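C-di-GMP synthase (Capnocytophaga granulosa, PDB 6WT9) synthesizes the cyclic dinucleotide second messenger 3',3'-c-di-GMP from two GTP molecules in a bacterial CBASS system that defends against phage infection. Local coordinates at residues A[70-75]-A[156-161]; A[77-83]-A[99-105]; A[190-196]-A[210-215]. One frame throughout, in Å; residues are numbered along the deposited sequence.

Contact 1 (A[70-75]-A[156-161]); sequences HLQDIL and LSEQKL
Leu156 meets two apolar side chains from the turn that follows helix 54-71. Its CB packs against Leu75 CD2 at 3.7 Å, the two side chains running past each other in opposite directions, while its CD2 reaches Ile74 CD1 at 3.8 Å. Ile74 CG1 points opposite its backbone N (chi1 -167°), which brings CD1 to the carbonyl oxygen and CD2 of Leu156. Leu71 O accepts from both Ile74 N and Leu75 N, which holds the turn that carries these two residues. Ser157 is small enough to let the leucines close in: its OG lies 3.6 Å from Leu75 CD1 and is satisfied by Asn153 O in its own helix. The end of helix 54-71 and its following turn pack on helix 147-164, both lying against the sheet of the nucleotidyltransferase fold, with Leu71 and Leu161 reaching down to Ile189 of strand 185-194. Lys160 suits the border of this packing. Its chain, bent at chi2 and chi3, wraps its methylenes round the helix end, with CB 3.8 Å from Ile74 CG2 and CE 3.4 Å from His70 O. The ammonium NZ emerges beside Asp73, 4.2 Å from OD2 and too far for a salt bridge; a water accepts from NZ at 2.6 Å and donates to Asp73 O. Leu161, buried and branched, crosses Leu71 at about a right angle, and Leu161 CG lies 3.9 Å from Leu71 CD2.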
loop_
_atom_site.group_PDB
_atom_site.type_symbol
_atom_site.label_atom_id
_atom_site.label_comp_id
_atom_site.label_asym_id
_atom_site.label_seq_id
_atom_site.Cartn_x
_atom_site.Cartn_y
_atom_site.Cartn_z
ATOM N N HIS A 70 -5.511 -13.223 -19.897
ATOM C CA HIS A 70 -5.593 -12.597 -21.212
ATOM C C HIS A 70 -4.206 -12.355 -21.795
ATOM O O HIS A 70 -3.993 -12.544 -22.998
ATOM C CB HIS A 70 -6.378 -11.288 -21.129
ATOM C CG HIS A 70 -7.857 -11.477 -21.007
ATOM N ND1 HIS A 70 -8.621 -12.033 -22.012
ATOM C CD2 HIS A 70 -8.714 -11.183 -20.002
ATOM C CE1 HIS A 70 -9.885 -12.074 -21.629
ATOM N NE2 HIS A 70 -9.969 -11.565 -20.413
ATOM N N LEU A 71 -3.253 -11.936 -20.960
ATOM C CA LEU A 71 -1.895 -11.715 -21.447
ATOM C C LEU A 71 -1.195 -13.026 -21.779
ATOM O O LEU A 71 -0.324 -13.057 -22.656
ATOM C CB LEU A 71 -1.093 -10.924 -20.415
ATOM C CG LEU A 71 -1.564 -9.486 -20.195
ATOM C CD1 LEU A 71 -0.683 -8.773 -19.177
ATOM C CD2 LEU A 71 -1.582 -8.729 -21.515
ATOM N N GLN A 72 -1.558 -14.115 -21.100
ATOM C CA GLN A 72 -1.012 -15.426 -21.428
ATOM C C GLN A 72 -1.499 -15.948 -22.772
ATOM O O GLN A 72 -1.078 -17.034 -23.184
ATOM C CB GLN A 72 -1.353 -16.429 -20.325
ATOM C CG GLN A 72 -0.550 -16.229 -19.050
ATOM C CD GLN A 72 -0.976 -17.163 -17.935
ATOM O OE1 GLN A 72 -2.091 -17.682 -17.938
ATOM N NE2 GLN A 72 -0.085 -17.385 -16.977
ATOM N N ASP A 73 -2.372 -15.211 -23.453
ATOM C CA ASP A 73 -2.801 -15.545 -24.801
ATOM C C ASP A 73 -1.964 -14.864 -25.876
ATOM O O ASP A 73 -2.222 -15.082 -27.063
ATOM C CB ASP A 73 -4.275 -15.171 -24.997
ATOM C CG ASP A 73 -5.215 -16.038 -24.184
ATOM O OD1 ASP A 73 -4.740 -17.002 -23.547
ATOM O OD2 ASP A 73 -6.434 -15.757 -24.183
ATOM N N ILE A 74 -0.972 -14.049 -25.505
ATOM C CA ILE A 74 -0.244 -13.279 -26.509
ATOM C C ILE A 74 1.221 -13.077 -26.134
ATOM O O ILE A 74 2.064 -12.854 -27.012
ATOM C CB ILE A 74 -0.945 -11.929 -26.760
ATOM C CG1 ILE A 74 -0.393 -11.254 -28.018
ATOM C CG2 ILE A 74 -0.813 -11.016 -25.549
ATOM C CD1 ILE A 74 -1.084 -9.956 -28.371
ATOM N N LEU A 75 1.551 -13.164 -24.846
ATOM C CA LEU A 75 2.903 -12.872 -24.382
ATOM C C LEU A 75 3.723 -14.150 -24.227
ATOM O O LEU A 75 3.209 -15.185 -23.791
ATOM C CB LEU A 75 2.878 -12.115 -23.052
ATOM C CG LEU A 75 2.311 -10.692 -23.053
ATOM C CD1 LEU A 75 2.504 -10.036 -21.685
ATOM C CD2 LEU A 75 2.944 -9.849 -24.150
ATOM N N LEU A 156 2.424 -5.530 -27.281
ATOM C CA LEU A 156 1.520 -6.674 -27.339
ATOM C C LEU A 156 0.493 -6.621 -26.216
ATOM O O LEU A 156 -0.666 -7.007 -26.410
ATOM C CB LEU A 156 2.313 -7.979 -27.279
ATOM C CG LEU A 156 3.121 -8.354 -28.524
ATOM C CD1 LEU A 156 3.938 -9.610 -28.272
ATOM C CD2 LEU A 156 2.204 -8.542 -29.721
ATOM N N SER A 157 0.901 -6.155 -25.033
ATOM C CA SER A 157 -0.053 -5.990 -23.944
ATOM C C SER A 157 -1.093 -4.930 -24.283
ATOM O O SER A 157 -2.267 -5.071 -23.927
ATOM C CB SER A 157 0.680 -5.633 -22.650
ATOM O OG SER A 157 1.623 -6.635 -22.304
ATOM N N GLU A 158 -0.682 -3.864 -24.976
ATOM C CA GLU A 158 -1.633 -2.839 -25.398
ATOM C C GLU A 158 -2.692 -3.420 -26.326
ATOM O O GLU A 158 -3.888 -3.159 -26.163
ATOM C CB GLU A 158 -0.903 -1.692 -26.093
ATOM C CG GLU A 158 -0.089 -0.814 -25.173
ATOM C CD GLU A 158 0.633 0.289 -25.919
ATOM O OE1 GLU A 158 0.457 0.390 -27.152
ATOM O OE2 GLU A 158 1.378 1.056 -25.273
ATOM N N GLN A 159 -2.263 -4.213 -27.310
ATOM C CA GLN A 159 -3.194 -4.741 -28.301
ATOM C C GLN A 159 -4.212 -5.673 -27.658
ATOM O O GLN A 159 -5.422 -5.537 -27.876
ATOM C CB GLN A 159 -2.422 -5.462 -29.405
ATOM C CG GLN A 159 -3.301 -6.064 -30.486
ATOM C CD GLN A 159 -2.492 -6.713 -31.594
ATOM O OE1 GLN A 159 -1.263 -6.632 -31.611
ATOM N NE2 GLN A 159 -3.181 -7.363 -32.526
ATOM N N LYS A 160 -3.738 -6.627 -26.854
ATOM C CA LYS A 160 -4.636 -7.594 -26.230
ATOM C C LYS A 160 -5.579 -6.917 -25.240
ATOM O O LYS A 160 -6.795 -7.133 -25.282
ATOM C CB LYS A 160 -3.822 -8.690 -25.541
ATOM C CG LYS A 160 -4.583 -9.463 -24.473
ATOM C CD LYS A 160 -5.701 -10.303 -25.069
ATOM C CE LYS A 160 -5.159 -11.390 -25.981
ATOM N NZ LYS A 160 -6.255 -12.261 -26.495
ATOM N N LEU A 161 -5.035 -6.091 -24.344
ATOM C CA LEU A 161 -5.863 -5.486 -23.305
ATOM C C LEU A 161 -6.873 -4.509 -23.894
ATOM O O LEU A 161 -8.031 -4.477 -23.462
ATOM C CB LEU A 161 -4.981 -4.798 -22.264
ATOM C CG LEU A 161 -4.092 -5.748 -21.458
ATOM C CD1 LEU A 161 -3.212 -4.980 -20.481
ATOM C CD2 LEU A 161 -4.932 -6.790 -20.734
HETATM O O HOH W 1 -4.991 -13.883 -28.078
#

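Contact 2 (A[77-83]-A[99-105])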
loop_
_atom_site.group_PDB
_atom_site.type_symbol
_atom_site.label_atom_id
_atom_site.label_comp_id
_atom_site.label_asym_id
_atom_site.label_seq_id
_atom_site.Cartn_x
_atom_site.Cartn_y
_atom_site.Cartn_z
ATOM N N ASP A 77 7.761 -15.707 -22.941
ATOM C CA ASP A 77 9.005 -15.510 -22.191
ATOM C C ASP A 77 8.841 -14.468 -21.084
ATOM O O ASP A 77 9.687 -13.592 -20.893
ATOM C CB ASP A 77 10.156 -15.129 -23.129
ATOM C CG ASP A 77 10.270 -16.054 -24.323
ATOM O OD1 ASP A 77 10.172 -17.284 -24.136
ATOM O OD2 ASP A 77 10.456 -15.547 -25.450
ATOM N N VAL A 78 7.736 -14.570 -20.343
ATOM C CA VAL A 78 7.445 -13.647 -19.253
ATOM C C VAL A 78 6.947 -14.425 -18.043
ATOM O O VAL A 78 6.457 -15.551 -18.152
ATOM C CB VAL A 78 6.400 -12.576 -19.646
ATOM C CG1 VAL A 78 6.922 -11.701 -20.774
ATOM C CG2 VAL A 78 5.082 -13.234 -20.034
ATOM N N GLU A 79 7.086 -13.805 -16.875
ATOM C CA GLU A 79 6.506 -14.318 -15.645
ATOM C C GLU A 79 5.707 -13.205 -14.982
ATOM O O GLU A 79 6.049 -12.024 -15.089
ATOM C CB GLU A 79 7.576 -14.860 -14.688
ATOM C CG GLU A 79 8.471 -13.810 -14.064
ATOM C CD GLU A 79 9.503 -14.421 -13.139
ATOM O OE1 GLU A 79 10.461 -15.044 -13.642
ATOM O OE2 GLU A 79 9.344 -14.296 -11.907
ATOM N N TYR A 80 4.630 -13.591 -14.309
ATOM C CA TYR A 80 3.661 -12.651 -13.765
ATOM C C TYR A 80 3.763 -12.617 -12.247
ATOM O O TYR A 80 3.685 -13.661 -11.594
ATOM C CB TYR A 80 2.242 -13.028 -14.193
ATOM C CG TYR A 80 2.063 -13.096 -15.691
ATOM C CD1 TYR A 80 1.724 -11.964 -16.418
ATOM C CD2 TYR A 80 2.234 -14.293 -16.377
ATOM C CE1 TYR A 80 1.561 -12.019 -17.790
ATOM C CE2 TYR A 80 2.074 -14.356 -17.750
ATOM C CZ TYR A 80 1.736 -13.216 -18.450
ATOM O OH TYR A 80 1.573 -13.269 -19.814
ATOM N N GLN A 81 3.942 -11.418 -11.696
ATOM C CA GLN A 81 3.937 -11.194 -10.260
ATOM C C GLN A 81 3.034 -10.010 -9.944
ATOM O O GLN A 81 2.606 -9.269 -10.833
ATOM C CB GLN A 81 5.352 -10.941 -9.715
ATOM C CG GLN A 81 6.330 -12.082 -9.949
ATOM C CD GLN A 81 5.861 -13.394 -9.351
ATOM O OE1 GLN A 81 5.142 -13.418 -8.352
ATOM N NE2 GLN A 81 6.267 -14.498 -9.968
ATOM N N TYR A 82 2.747 -9.832 -8.659
ATOM C CA TYR A 82 1.883 -8.760 -8.200
ATOM C C TYR A 82 2.620 -7.868 -7.211
ATOM O O TYR A 82 3.466 -8.329 -6.437
ATOM C CB TYR A 82 0.606 -9.311 -7.549
ATOM C CG TYR A 82 -0.298 -10.041 -8.518
ATOM C CD1 TYR A 82 -0.234 -11.420 -8.651
ATOM C CD2 TYR A 82 -1.208 -9.348 -9.305
ATOM C CE1 TYR A 82 -1.054 -12.091 -9.536
ATOM C CE2 TYR A 82 -2.034 -10.009 -10.192
ATOM C CZ TYR A 82 -1.953 -11.380 -10.305
ATOM O OH TYR A 82 -2.772 -12.043 -11.187
ATOM N N GLN A 83 2.295 -6.581 -7.256
ATOM C CA GLN A 83 2.749 -5.622 -6.264
ATOM C C GLN A 83 1.575 -4.722 -5.903
ATOM O O GLN A 83 0.561 -4.687 -6.604
ATOM C CB GLN A 83 3.934 -4.787 -6.768
ATOM C CG GLN A 83 3.561 -3.779 -7.839
ATOM C CD GLN A 83 4.731 -2.918 -8.276
ATOM O OE1 GLN A 83 5.833 -3.029 -7.743
ATOM N NE2 GLN A 83 4.493 -2.052 -9.253
ATOM N N ASP A 99 -1.575 -4.081 -8.980
ATOM C CA ASP A 99 -0.594 -3.931 -10.045
ATOM C C ASP A 99 -0.089 -5.303 -10.463
ATOM O O ASP A 99 0.309 -6.111 -9.616
ATOM C CB ASP A 99 0.572 -3.043 -9.605
ATOM C CG ASP A 99 0.204 -1.571 -9.566
ATOM O OD1 ASP A 99 -1.003 -1.252 -9.621
ATOM O OD2 ASP A 99 1.124 -0.729 -9.489
ATOM N N LEU A 100 -0.113 -5.560 -11.767
ATOM C CA LEU A 100 0.366 -6.806 -12.345
ATOM C C LEU A 100 1.698 -6.540 -13.029
ATOM O O LEU A 100 1.759 -5.769 -13.994
ATOM C CB LEU A 100 -0.647 -7.371 -13.341
ATOM C CG LEU A 100 -0.174 -8.584 -14.139
ATOM C CD1 LEU A 100 0.030 -9.777 -13.221
ATOM C CD2 LEU A 100 -1.155 -8.908 -15.251
ATOM N N LEU A 101 2.757 -7.172 -12.529
ATOM C CA LEU A 101 4.088 -7.027 -13.103
ATOM C C LEU A 101 4.320 -8.102 -14.157
ATOM O O LEU A 101 4.074 -9.287 -13.909
ATOM C CB LEU A 101 5.158 -7.114 -12.014
ATOM C CG LEU A 101 5.285 -5.898 -11.094
ATOM C CD1 LEU A 101 6.229 -6.192 -9.946
ATOM C CD2 LEU A 101 5.773 -4.701 -11.883
ATOM N N VAL A 102 4.785 -7.682 -15.330
ATOM C CA VAL A 102 5.115 -8.584 -16.429
ATOM C C VAL A 102 6.630 -8.542 -16.587
ATOM O O VAL A 102 7.182 -7.588 -17.145
ATOM C CB VAL A 102 4.400 -8.194 -17.728
ATOM C CG1 VAL A 102 4.692 -9.211 -18.817
ATOM C CG2 VAL A 102 2.900 -8.060 -17.493
ATOM N N ILE A 103 7.308 -9.575 -16.096
ATOM C CA ILE A 103 8.761 -9.589 -15.984
ATOM C C ILE A 103 9.321 -10.586 -16.989
ATOM O O ILE A 103 8.909 -11.752 -17.011
ATOM C CB ILE A 103 9.203 -9.939 -14.552
ATOM C CG1 ILE A 103 8.303 -9.233 -13.537
ATOM C CG2 ILE A 103 10.659 -9.548 -14.331
ATOM C CD1 ILE A 103 8.630 -9.555 -12.094
ATOM N N SER A 104 10.264 -10.128 -17.812
ATOM C CA SER A 104 10.870 -10.988 -18.820
ATOM C C SER A 104 11.830 -11.985 -18.183
ATOM O O SER A 104 12.583 -11.649 -17.265
ATOM C CB SER A 104 11.614 -10.151 -19.860
ATOM O OG SER A 104 10.714 -9.405 -20.660
ATOM N N ASP A 105 11.808 -13.217 -18.692
ATOM C CA ASP A 105 12.680 -14.281 -18.210
ATOM C C ASP A 105 14.116 -14.144 -18.696
ATOM O O ASP A 105 14.930 -15.035 -18.427
ATOM C CB ASP A 105 12.128 -15.644 -18.639
ATOM C CG ASP A 105 10.672 -15.822 -18.271
ATOM O OD1 ASP A 105 10.104 -14.907 -17.640
ATOM O OD2 ASP A 105 10.094 -16.875 -18.616
#
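Ile103 O takes a short hydrogen bond from Glu79 N, 2.7 Å long, in the carbonyl plane and fairly straight (163° at the hydrogen), and the CA-H of Val78 approaches the same oxygen. Ile103 N returns a bond to Glu79 O, and this two-bond pattern recurs at Gln81 with Leu101 and Gln83 with Asp99, the hydrogen-bonded pairs of an antiparallel ladder. Beyond it, Asp105 N closes the end on Asp77 O at 3.1 Å, coming from above the carbonyl plane. Side chains alternate between the two faces. On one, Leu100 holds CG trans to the amide nitrogen (chi1 173°), which lays CD1 over a face of the Tyr82 ring, 4.1 Å from the centroid, a CH-pi contact. The methyl lies nearest CE2 and CZ, toward the hydroxyl end of the ring, whose flat carbon face suits a methyl group. Tyr80 runs alongside Val102, CE1 to CG2 4.2 Å, and the compact valines Val78 and Val102 meet farther along, CB to CG1 3.9 Å. On the other face Gln83 stretches out, CG 3.5 Å from Asp99 CB, and brings its amide against both methyls of Leu101, the side chains crossing at about a right angle. Asp99, by sequence, belongs to the Asp-X-Asp motif of the nucleotidyltransferase family and touches Asp188, consistent with a shared metal-binding site. Strand 98-104 has a second neighbour, strand 185-194, which bonds to Leu100, Val102 and Ser104. Helices 54-71 and 147-164 cover the tyrosine and valine face, and Phe229 of helix 228-241 packs on Gln81, Leu101 and Ile103 of the other.

Contact 3 (A[190-196]-A[210-215]); sequences VIANWYD and RGIQIY
The Trp194 ring has the guanidinium of Arg210 over one face, NH1 lying 4.2 Å from CG with the two planes 32° apart, while Gly211 O sits at its edge. Ile212 CG2 adds an apolar contact at CZ3, 3.6 Å away. Arginine suits this spot, since its guanidinium, tilted over the CB-CG end of the indole, can still donate: NH2 bonds to Tyr195 O at 3.3 Å, reaching the oxygen from well above the carbonyl plane. The Tyr195 ring receives Gln213 OE1 at its edge and in its plane, 3.3 Å from CD1, with the amide nearly perpendicular to the ring (82°). A fully extended first torsion in Tyr195 (chi1 -180°) brings the ring to Arg210 O and Gln213 OE1; CB touches Arg210 O. Gly211 adopts a positive phi at which a beta carbon would collide with Arg210 O, and the residue without one suits the place; its own O accepts from Tyr195 N. The antiparallel pairing continues through Asn193 with Gln213, bonded both ways, to Tyr215 N, which donates to Ile191 O at 2.7 Å. Small Ala192 admits Ile214 CD1 beside it, and Val190 CG1 meets Ile214 CG2 at 3.6 Å. The pair lies mid-sheet in the nucleotidyltransferase fold: strand 98-104 flanks strand 185-194, and strand 221-226 flanks strand 212-216, contributing Arg225 in a cation-pi contact with Tyr195. Helix 147-164 covers Ile191, Asn193 and Tyr215, while Pro228 and Phe229 of helix 228-241 lie against Ile212.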
loop_
_atom_site.group_PDB
_atom_site.type_symbol
_atom_site.label_atom_id
_atom_site.label_comp_id
_atom_site.label_asym_id
_atom_site.label_seq_id
_atom_site.Cartn_x
_atom_site.Cartn_y
_atom_site.Cartn_z
ATOM N N VAL A 190 2.396 -3.436 -15.534
ATOM C CA VAL A 190 3.724 -2.839 -15.618
ATOM C C VAL A 190 4.667 -3.825 -16.295
ATOM O O VAL A 190 4.681 -5.013 -15.953
ATOM C CB VAL A 190 4.246 -2.445 -14.224
ATOM C CG1 VAL A 190 5.635 -1.844 -14.324
ATOM C CG2 VAL A 190 3.288 -1.473 -13.554
ATOM N N ILE A 191 5.456 -3.328 -17.246
ATOM C CA ILE A 191 6.414 -4.132 -17.998
ATOM C C ILE A 191 7.796 -3.923 -17.395
ATOM O O ILE A 191 8.236 -2.781 -17.221
ATOM C CB ILE A 191 6.403 -3.752 -19.489
ATOM C CG1 ILE A 191 4.980 -3.821 -20.052
ATOM C CG2 ILE A 191 7.347 -4.640 -20.282
ATOM C CD1 ILE A 191 4.327 -5.177 -19.910
ATOM N N ALA A 192 8.488 -5.019 -17.083
ATOM C CA ALA A 192 9.780 -4.928 -16.416
ATOM C C ALA A 192 10.631 -6.142 -16.772
ATOM O O ALA A 192 10.184 -7.063 -17.463
ATOM C CB ALA A 192 9.604 -4.804 -14.898
ATOM N N ASN A 193 11.876 -6.127 -16.296
ATOM C CA ASN A 193 12.766 -7.278 -16.367
ATOM C C ASN A 193 13.616 -7.318 -15.103
ATOM O O ASN A 193 13.667 -6.357 -14.332
ATOM C CB ASN A 193 13.651 -7.241 -17.622
ATOM C CG ASN A 193 14.713 -6.162 -17.559
ATOM O OD1 ASN A 193 14.509 -5.104 -16.964
ATOM N ND2 ASN A 193 15.857 -6.424 -18.178
ATOM N N TRP A 194 14.286 -8.448 -14.891
ATOM C CA TRP A 194 15.125 -8.626 -13.714
ATOM C C TRP A 194 16.453 -7.898 -13.879
ATOM O O TRP A 194 17.034 -7.871 -14.966
ATOM C CB TRP A 194 15.385 -10.111 -13.458
ATOM C CG TRP A 194 14.153 -10.913 -13.188
ATOM C CD1 TRP A 194 13.567 -11.821 -14.020
ATOM C CD2 TRP A 194 13.352 -10.881 -12.001
ATOM N NE1 TRP A 194 12.451 -12.357 -13.426
ATOM C CE2 TRP A 194 12.298 -11.797 -12.185
ATOM C CE3 TRP A 194 13.424 -10.168 -10.802
ATOM C CZ2 TRP A 194 11.323 -12.018 -11.215
ATOM C CZ3 TRP A 194 12.455 -10.389 -9.838
ATOM C CH2 TRP A 194 11.419 -11.307 -10.050
ATOM N N TYR A 195 16.933 -7.310 -12.785
ATOM C CA TYR A 195 18.245 -6.675 -12.786
ATOM C C TYR A 195 19.333 -7.739 -12.870
ATOM O O TYR A 195 19.373 -8.668 -12.056
ATOM C CB TYR A 195 18.417 -5.825 -11.527
ATOM C CG TYR A 195 19.745 -5.109 -11.429
ATOM C CD1 TYR A 195 19.954 -3.898 -12.078
ATOM C CD2 TYR A 195 20.787 -5.636 -10.678
ATOM C CE1 TYR A 195 21.166 -3.237 -11.987
ATOM C CE2 TYR A 195 22.002 -4.983 -10.581
ATOM C CZ TYR A 195 22.185 -3.784 -11.237
ATOM O OH TYR A 195 23.393 -3.131 -11.144
ATOM N N ASP A 196 20.221 -7.606 -13.862
ATOM C CA ASP A 196 21.198 -8.646 -14.164
ATOM C C ASP A 196 22.631 -8.117 -14.170
ATOM O O ASP A 196 23.522 -8.767 -14.726
ATOM C CB ASP A 196 20.875 -9.304 -15.509
ATOM C CG ASP A 196 21.460 -10.698 -15.637
ATOM O OD1 ASP A 196 22.039 -11.195 -14.648
ATOM O OD2 ASP A 196 21.341 -11.296 -16.727
ATOM N N ARG A 210 17.579 -9.216 -6.398
ATOM C CA ARG A 210 18.378 -8.346 -7.248
ATOM C C ARG A 210 17.580 -7.175 -7.803
ATOM O O ARG A 210 18.178 -6.245 -8.355
ATOM C CB ARG A 210 19.000 -9.152 -8.391
ATOM C CG ARG A 210 18.083 -10.202 -9.002
ATOM C CD ARG A 210 18.901 -11.307 -9.655
ATOM N NE ARG A 210 18.070 -12.389 -10.174
ATOM C CZ ARG A 210 17.813 -12.582 -11.464
ATOM N NH1 ARG A 210 17.046 -13.594 -11.847
ATOM N NH2 ARG A 210 18.330 -11.766 -12.374
ATOM N N GLY A 211 16.257 -7.193 -7.666
ATOM C CA GLY A 211 15.427 -6.085 -8.080
ATOM C C GLY A 211 14.934 -6.208 -9.510
ATOM O O GLY A 211 15.366 -7.057 -10.292
ATOM N N ILE A 212 13.994 -5.330 -9.850
ATOM C CA ILE A 212 13.450 -5.249 -11.197
ATOM C C ILE A 212 13.733 -3.862 -11.751
ATOM O O ILE A 212 14.052 -2.921 -11.019
ATOM C CB ILE A 212 11.938 -5.553 -11.244
ATOM C CG1 ILE A 212 11.155 -4.509 -10.445
ATOM C CG2 ILE A 212 11.662 -6.953 -10.719
ATOM C CD1 ILE A 212 9.656 -4.714 -10.479
ATOM N N GLN A 213 13.615 -3.746 -13.071
ATOM C CA GLN A 213 13.807 -2.485 -13.775
ATOM C C GLN A 213 12.585 -2.238 -14.646
ATOM O O GLN A 213 12.303 -3.021 -15.560
ATOM C CB GLN A 213 15.088 -2.516 -14.614
ATOM C CG GLN A 213 16.344 -2.748 -13.779
ATOM C CD GLN A 213 17.603 -2.871 -14.617
ATOM O OE1 GLN A 213 18.533 -2.077 -14.479
ATOM N NE2 GLN A 213 17.641 -3.875 -15.485
ATOM N N ILE A 214 11.861 -1.161 -14.356
ATOM C CA ILE A 214 10.608 -0.867 -15.039
ATOM C C ILE A 214 10.900 -0.346 -16.437
ATOM O O ILE A 214 11.788 0.492 -16.632
ATOM C CB ILE A 214 9.784 0.148 -14.229
ATOM C CG1 ILE A 214 9.605 -0.340 -12.789
ATOM C CG2 ILE A 214 8.436 0.402 -14.892
ATOM C CD1 ILE A 214 8.927 -1.686 -12.679
ATOM N N TYR A 215 10.152 -0.840 -17.420
ATOM C CA TYR A 215 10.300 -0.360 -18.785
ATOM C C TYR A 215 9.609 0.988 -18.942
ATOM O O TYR A 215 8.468 1.168 -18.506
ATOM C CB TYR A 215 9.727 -1.362 -19.782
ATOM C CG TYR A 215 9.711 -0.834 -21.196
ATOM C CD1 TYR A 215 10.896 -0.607 -21.883
ATOM C CD2 TYR A 215 8.514 -0.553 -21.843
ATOM C CE1 TYR A 215 10.891 -0.119 -23.176
ATOM C CE2 TYR A 215 8.498 -0.067 -23.136
ATOM C CZ TYR A 215 9.690 0.149 -23.797
ATOM O OH TYR A 215 9.686 0.634 -25.085
#

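Overall arrangement
Contacts 2 and 3 are consecutive parts of one sheet, their centres about 9 Å apart, joined where strand 98-104 runs parallel to strand 185-194: Val102 N lies 2.7 Å from Val190 O, probably hydrogen-bonded. Contact 1 lies on one face of this sheet, in the helical layer, about 13 Å between centres from contact 2 and 19 Å from contact 3. Its Leu75 CD1 packs 3.7 Å from Val102 CG1, and its Ser157 OG lies 3.9 Å from Ile191 CD1. Along the chain, contact 2 is nested within the loop that contact 1 closes, and contact 3 follows. The probable metal-binding acidic residues lie at the Asp99 end of contact 2, on the strand bordering contact 3.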